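PDB 6ZM3: ubiquitin-conjugating enzyme-like protein from Leishmania mexicana, which probably serves as a ubiquitin-conjugating enzyme variant, an E2-like fold without E2 catalytic activity that partners an active E2 in building ubiquitin chains. Local coordinates for residues Asn71-Ser83 with Asp93-Trp107. Numbering follows the deposited sequence.
Sequences NYPKVPPHIRFLS and DGTVNREKFHVFKHW
P76 lies against one face of the W107 indole. Its CA sits 3.6 Å from the centroid of the six-membered ring, a CH-pi contact over the face, while CG rests above the CG–CD2 bond. W107 has its CG anti to the backbone N (chi1 173°), which carries the indole across to the proline-rich run of 71-83. The indole edge is fixed as well: NE1 donates to P73 O at 2.9 Å, in the ring plane but above the carbonyl plane. P73 follows a cis peptide bond, part of the YPxxPP sequence familiar in E2 folds.

P76 also meets F104, with its CB 3.4 Å from F104 CD1. The far end of that ring reaches I79, whose CG1 lies at the ring edge, 3.9 Å from CZ. P77 CD touches both W107 CH2 and F104 CE1. The R98 guanidinium has P76 CD over one face. It is tilted only 25° from the H78 ring, and NH2 lies 3.0 Å from P76 O.

Farther along, the backbones pair. V96 N donates to I79 O (2.8 Å) almost straight, and F81 N donates to G94 O (2.8 Å). R80 and T95 form a single bridge between them. A water links I79 N to V96 O. V96 CG2 packs beside I79 CG2 and F81 CE1.

Strand 78-81 is an outer strand of the four-stranded antiparallel sheet. Residues 94-96 run along it, while its other neighbour is strand 61-67, where E65 salt-bridges R80. I79 touches C116 of helix 113-125, and F101 packs on L120 of the same helix.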
loop_
_atom_site.group_PDB
_atom_site.type_symbol
_atom_site.label_atom_id
_atom_site.label_comp_id
_atom_site.label_asym_id
_atom_site.label_seq_id
_atom_site.Cartn_x
_atom_site.Cartn_y
_atom_site.Cartn_z
ATOM N N ASN B 71 -12.398 -26.503 -2.298
ATOM C CA ASN B 71 -13.507 -26.920 -1.455
ATOM C C ASN B 71 -14.267 -25.729 -0.877
ATOM O O ASN B 71 -15.235 -25.945 -0.167
ATOM C CB ASN B 71 -13.102 -28.005 -0.441
ATOM C CG ASN B 71 -12.592 -29.284 -1.082
ATOM O OD1 ASN B 71 -11.663 -29.905 -0.588
ATOM N ND2 ASN B 71 -13.194 -29.708 -2.177
ATOM N N TYR B 72 -13.888 -24.468 -1.191
ATOM C CA TYR B 72 -14.661 -23.314 -0.763
ATOM C C TYR B 72 -16.069 -23.384 -1.362
ATOM O O TYR B 72 -16.185 -23.818 -2.519
ATOM C CB TYR B 72 -14.050 -22.002 -1.260
ATOM C CG TYR B 72 -14.745 -20.740 -0.788
ATOM C CD1 TYR B 72 -14.531 -20.253 0.490
ATOM C CD2 TYR B 72 -15.594 -20.008 -1.629
ATOM C CE1 TYR B 72 -15.137 -19.094 0.941
ATOM C CE2 TYR B 72 -16.212 -18.844 -1.180
ATOM C CZ TYR B 72 -15.961 -18.363 0.096
ATOM O OH TYR B 72 -16.516 -17.215 0.606
ATOM N N PRO B 73 -17.163 -22.994 -0.651
ATOM C CA PRO B 73 -17.166 -22.635 0.765
ATOM C C PRO B 73 -17.532 -23.792 1.708
ATOM O O PRO B 73 -18.093 -23.536 2.767
ATOM C CB PRO B 73 -18.289 -21.597 0.797
ATOM C CG PRO B 73 -19.309 -22.115 -0.175
ATOM C CD PRO B 73 -18.530 -22.910 -1.195
ATOM N N LYS B 74 -17.260 -25.035 1.291
ATOM C CA LYS B 74 -17.543 -26.202 2.126
ATOM C C LYS B 74 -16.623 -26.168 3.344
ATOM O O LYS B 74 -17.065 -26.423 4.469
ATOM C CB LYS B 74 -17.465 -27.520 1.354
ATOM C CG LYS B 74 -18.724 -27.848 0.553
ATOM C CD LYS B 74 -18.863 -29.315 0.176
ATOM C CE LYS B 74 -18.356 -29.654 -1.212
ATOM N NZ LYS B 74 -16.878 -29.580 -1.305
ATOM N N VAL B 75 -15.376 -25.759 3.093
ATOM C CA VAL B 75 -14.413 -25.439 4.143
ATOM C C VAL B 75 -14.093 -23.944 4.065
ATOM O O VAL B 75 -14.341 -23.307 3.041
ATOM C CB VAL B 75 -13.149 -26.307 4.014
ATOM C CG1 VAL B 75 -13.470 -27.790 4.072
ATOM C CG2 VAL B 75 -12.364 -25.982 2.754
ATOM N N PRO B 76 -13.556 -23.298 5.130
ATOM C CA PRO B 76 -13.405 -21.843 5.122
ATOM C C PRO B 76 -12.367 -21.370 4.100
ATOM O O PRO B 76 -11.543 -22.156 3.631
ATOM C CB PRO B 76 -12.971 -21.520 6.571
ATOM C CG PRO B 76 -13.322 -22.776 7.364
ATOM C CD PRO B 76 -13.080 -23.905 6.385
ATOM N N PRO B 77 -12.367 -20.066 3.722
ATOM C CA PRO B 77 -11.289 -19.519 2.910
ATOM C C PRO B 77 -10.026 -19.439 3.769
ATOM O O PRO B 77 -10.105 -19.337 4.999
ATOM C CB PRO B 77 -11.748 -18.085 2.615
ATOM C CG PRO B 77 -12.743 -17.721 3.701
ATOM C CD PRO B 77 -13.324 -19.041 4.153
ATOM N N HIS B 78 -8.874 -19.451 3.106
ATOM C CA HIS B 78 -7.593 -19.228 3.770
ATOM C C HIS B 78 -7.301 -17.738 3.731
ATOM O O HIS B 78 -7.197 -17.193 2.635
ATOM C CB HIS B 78 -6.505 -20.042 3.061
ATOM C CG HIS B 78 -6.868 -21.484 2.933
ATOM N ND1 HIS B 78 -6.999 -22.313 4.030
ATOM C CD2 HIS B 78 -7.145 -22.248 1.853
ATOM C CE1 HIS B 78 -7.319 -23.522 3.631
ATOM N NE2 HIS B 78 -7.417 -23.510 2.299
ATOM N N ILE B 79 -7.242 -17.110 4.910
ATOM C CA ILE B 79 -7.035 -15.680 5.063
ATOM C C ILE B 79 -5.678 -15.482 5.746
ATOM O O ILE B 79 -5.416 -16.061 6.803
ATOM C CB ILE B 79 -8.201 -15.026 5.839
ATOM C CG1 ILE B 79 -9.577 -15.394 5.252
ATOM C CG2 ILE B 79 -8.038 -13.512 5.989
ATOM C CD1 ILE B 79 -10.711 -14.483 5.736
ATOM N N ARG B 80 -4.825 -14.652 5.130
ATOM C CA ARG B 80 -3.536 -14.266 5.694
ATOM C C ARG B 80 -3.498 -12.739 5.747
ATOM O O ARG B 80 -3.785 -12.076 4.740
ATOM C CB ARG B 80 -2.434 -14.676 4.714
ATOM C CG ARG B 80 -1.081 -15.003 5.329
ATOM C CD ARG B 80 -0.133 -15.675 4.345
ATOM N NE ARG B 80 -0.271 -15.180 2.970
ATOM C CZ ARG B 80 0.560 -14.316 2.365
ATOM N NH1 ARG B 80 1.620 -13.843 3.001
ATOM N NH2 ARG B 80 0.346 -13.940 1.111
ATOM N N PHE B 81 -3.080 -12.184 6.883
ATOM C CA PHE B 81 -2.794 -10.759 6.913
ATOM C C PHE B 81 -1.463 -10.516 6.207
ATOM O O PHE B 81 -0.490 -11.246 6.437
ATOM C CB PHE B 81 -2.749 -10.216 8.340
ATOM C CG PHE B 81 -4.085 -9.860 8.948
ATOM C CD1 PHE B 81 -4.858 -10.838 9.572
ATOM C CD2 PHE B 81 -4.549 -8.555 8.932
ATOM C CE1 PHE B 81 -6.077 -10.505 10.143
ATOM C CE2 PHE B 81 -5.753 -8.223 9.520
ATOM C CZ PHE B 81 -6.505 -9.203 10.138
ATOM N N LEU B 82 -1.432 -9.483 5.360
ATOM C CA LEU B 82 -0.183 -9.020 4.763
ATOM C C LEU B 82 0.414 -7.921 5.630
ATOM O O LEU B 82 1.639 -7.855 5.769
ATOM C CB LEU B 82 -0.433 -8.495 3.350
ATOM C CG LEU B 82 -0.913 -9.525 2.328
ATOM C CD1 LEU B 82 -0.921 -8.904 0.935
ATOM C CD2 LEU B 82 -0.051 -10.774 2.329
ATOM N N SER B 83 -0.453 -7.022 6.141
ATOM C CA SER B 83 -0.104 -6.073 7.173
ATOM C C SER B 83 0.042 -6.811 8.498
ATOM O O SER B 83 -0.873 -7.529 8.881
ATOM C CB SER B 83 -1.184 -5.019 7.307
ATOM O OG SER B 83 -1.376 -4.294 6.091
ATOM N N ASP B 93 2.842 -15.923 11.279
ATOM C CA ASP B 93 3.077 -15.698 9.861
ATOM C C ASP B 93 1.926 -14.918 9.220
ATOM O O ASP B 93 1.888 -14.815 7.997
ATOM C CB ASP B 93 3.393 -16.990 9.108
ATOM C CG ASP B 93 2.238 -17.976 9.054
ATOM O OD1 ASP B 93 1.235 -17.751 9.758
ATOM O OD2 ASP B 93 2.362 -18.958 8.300
ATOM N N GLY B 94 0.982 -14.440 10.031
ATOM C CA GLY B 94 -0.171 -13.682 9.544
ATOM C C GLY B 94 -1.407 -14.534 9.217
ATOM O O GLY B 94 -2.463 -13.984 8.883
ATOM N N THR B 95 -1.282 -15.871 9.244
ATOM C CA THR B 95 -2.416 -16.733 8.935
ATOM C C THR B 95 -3.532 -16.573 9.973
ATOM O O THR B 95 -3.278 -16.559 11.177
ATOM C CB THR B 95 -1.975 -18.198 8.828
ATOM O OG1 THR B 95 -1.293 -18.528 10.040
ATOM C CG2 THR B 95 -1.013 -18.466 7.698
ATOM N N VAL B 96 -4.786 -16.482 9.505
ATOM C CA VAL B 96 -5.936 -16.510 10.409
ATOM C C VAL B 96 -6.149 -17.967 10.794
ATOM O O VAL B 96 -6.339 -18.808 9.945
ATOM C CB VAL B 96 -7.193 -15.869 9.788
ATOM C CG1 VAL B 96 -8.436 -16.009 10.662
ATOM C CG2 VAL B 96 -6.958 -14.391 9.521
ATOM N N ASN B 97 -5.987 -18.244 12.093
ATOM C CA ASN B 97 -6.009 -19.573 12.698
ATOM C C ASN B 97 -7.430 -20.141 12.703
ATOM O O ASN B 97 -8.337 -19.508 13.226
ATOM C CB ASN B 97 -5.497 -19.436 14.143
ATOM C CG ASN B 97 -5.327 -20.775 14.809
ATOM O OD1 ASN B 97 -6.318 -21.426 15.106
ATOM N ND2 ASN B 97 -4.090 -21.185 15.022
ATOM N N ARG B 98 -7.570 -21.366 12.208
ATOM C CA ARG B 98 -8.848 -22.012 11.947
ATOM C C ARG B 98 -9.528 -22.516 13.223
ATOM O O ARG B 98 -10.737 -22.759 13.222
ATOM C CB ARG B 98 -8.661 -23.094 10.885
ATOM C CG ARG B 98 -8.655 -22.527 9.471
ATOM C CD ARG B 98 -8.015 -23.454 8.448
ATOM N NE ARG B 98 -8.643 -23.315 7.136
ATOM C CZ ARG B 98 -9.398 -24.231 6.524
ATOM N NH1 ARG B 98 -9.620 -25.407 7.092
ATOM N NH2 ARG B 98 -9.923 -23.967 5.336
ATOM N N GLU B 99 -8.761 -22.635 14.315
ATOM C CA GLU B 99 -9.321 -23.090 15.581
ATOM C C GLU B 99 -9.590 -21.904 16.507
ATOM O O GLU B 99 -10.334 -22.028 17.475
ATOM C CB GLU B 99 -8.437 -24.170 16.223
ATOM C CG GLU B 99 -8.055 -25.283 15.252
ATOM C CD GLU B 99 -8.087 -26.717 15.770
ATOM O OE1 GLU B 99 -7.180 -27.091 16.550
ATOM O OE2 GLU B 99 -9.007 -27.472 15.373
ATOM N N LYS B 100 -8.960 -20.757 16.236
ATOM C CA LYS B 100 -9.068 -19.610 17.130
ATOM C C LYS B 100 -10.028 -18.549 16.597
ATOM O O LYS B 100 -10.508 -17.730 17.382
ATOM C CB LYS B 100 -7.703 -18.966 17.389
ATOM C CG LYS B 100 -6.749 -19.811 18.228
ATOM C CD LYS B 100 -5.306 -19.356 18.145
ATOM C CE LYS B 100 -4.431 -20.069 19.153
ATOM N NZ LYS B 100 -3.211 -19.281 19.456
ATOM N N PHE B 101 -10.239 -18.482 15.272
ATOM C CA PHE B 101 -11.178 -17.476 14.773
ATOM C C PHE B 101 -12.582 -18.073 14.864
ATOM O O PHE B 101 -12.832 -19.075 14.206
ATOM C CB PHE B 101 -10.836 -17.074 13.328
ATOM C CG PHE B 101 -11.647 -15.936 12.739
ATOM C CD1 PHE B 101 -12.090 -14.881 13.522
ATOM C CD2 PHE B 101 -11.992 -15.941 11.398
ATOM C CE1 PHE B 101 -12.845 -13.847 12.985
ATOM C CE2 PHE B 101 -12.761 -14.912 10.866
ATOM C CZ PHE B 101 -13.170 -13.862 11.652
ATOM N N HIS B 102 -13.467 -17.460 15.660
ATOM C CA HIS B 102 -14.786 -18.030 15.936
ATOM C C HIS B 102 -15.494 -18.444 14.636
ATOM O O HIS B 102 -16.014 -19.548 14.537
ATOM C CB HIS B 102 -15.625 -17.127 16.860
ATOM C CG HIS B 102 -16.247 -15.956 16.174
ATOM N ND1 HIS B 102 -15.521 -14.829 15.823
ATOM C CD2 HIS B 102 -17.515 -15.731 15.764
ATOM C CE1 HIS B 102 -16.320 -13.957 15.251
ATOM N NE2 HIS B 102 -17.552 -14.490 15.202
ATOM N N VAL B 103 -15.430 -17.596 13.601
ATOM C CA VAL B 103 -16.106 -17.856 12.342
ATOM C C VAL B 103 -15.620 -19.145 11.703
ATOM O O VAL B 103 -16.333 -19.799 10.951
ATOM C CB VAL B 103 -15.850 -16.684 11.388
ATOM C CG1 VAL B 103 -16.385 -16.991 9.992
ATOM C CG2 VAL B 103 -16.423 -15.413 11.982
ATOM N N PHE B 104 -14.358 -19.485 11.927
ATOM C CA PHE B 104 -13.780 -20.636 11.260
ATOM C C PHE B 104 -13.957 -21.896 12.104
ATOM O O PHE B 104 -14.092 -22.986 11.550
ATOM C CB PHE B 104 -12.282 -20.423 11.044
ATOM C CG PHE B 104 -11.940 -19.488 9.909
ATOM C CD1 PHE B 104 -12.890 -19.122 8.970
ATOM C CD2 PHE B 104 -10.641 -19.014 9.756
ATOM C CE1 PHE B 104 -12.569 -18.257 7.931
ATOM C CE2 PHE B 104 -10.316 -18.158 8.708
ATOM C CZ PHE B 104 -11.286 -17.769 7.808
ATOM N N LYS B 105 -13.858 -21.736 13.428
ATOM C CA LYS B 105 -13.991 -22.843 14.369
ATOM C C LYS B 105 -15.352 -23.504 14.177
ATOM O O LYS B 105 -15.436 -24.728 14.092
ATOM C CB LYS B 105 -13.899 -22.311 15.804
ATOM C CG LYS B 105 -13.792 -23.369 16.902
ATOM C CD LYS B 105 -14.026 -22.782 18.287
ATOM C CE LYS B 105 -13.266 -23.443 19.416
ATOM N NZ LYS B 105 -13.615 -24.873 19.576
ATOM N N HIS B 106 -16.396 -22.671 14.114
ATOM C CA HIS B 106 -17.756 -23.128 13.852
ATOM C C HIS B 106 -18.201 -22.654 12.465
ATOM O O HIS B 106 -19.036 -21.751 12.363
ATOM C CB HIS B 106 -18.677 -22.637 14.976
ATOM C CG HIS B 106 -18.289 -23.148 16.330
ATOM N ND1 HIS B 106 -18.222 -24.512 16.622
ATOM C CD2 HIS B 106 -18.005 -22.500 17.479
ATOM C CE1 HIS B 106 -17.892 -24.673 17.889
ATOM N NE2 HIS B 106 -17.758 -23.444 18.436
ATOM N N TRP B 107 -17.636 -23.276 11.418
ATOM C CA TRP B 107 -17.745 -22.776 10.044
ATOM C C TRP B 107 -19.156 -23.051 9.522
ATOM O O TRP B 107 -19.590 -24.199 9.517
ATOM C CB TRP B 107 -16.680 -23.422 9.137
ATOM C CG TRP B 107 -16.821 -23.090 7.677
ATOM C CD1 TRP B 107 -17.079 -23.946 6.643
ATOM C CD2 TRP B 107 -16.701 -21.783 7.087
ATOM N NE1 TRP B 107 -17.136 -23.256 5.454
ATOM C CE2 TRP B 107 -16.933 -21.928 5.700
ATOM C CE3 TRP B 107 -16.460 -20.503 7.606
ATOM C CZ2 TRP B 107 -16.870 -20.845 4.822
ATOM C CZ3 TRP B 107 -16.423 -19.427 6.738
ATOM C CH2 TRP B 107 -16.652 -19.600 5.371
HETATM O O HOH W 1 -8.917 -20.990 6.569
HETATM O O HOH W 2 -6.903 -19.260 6.971
#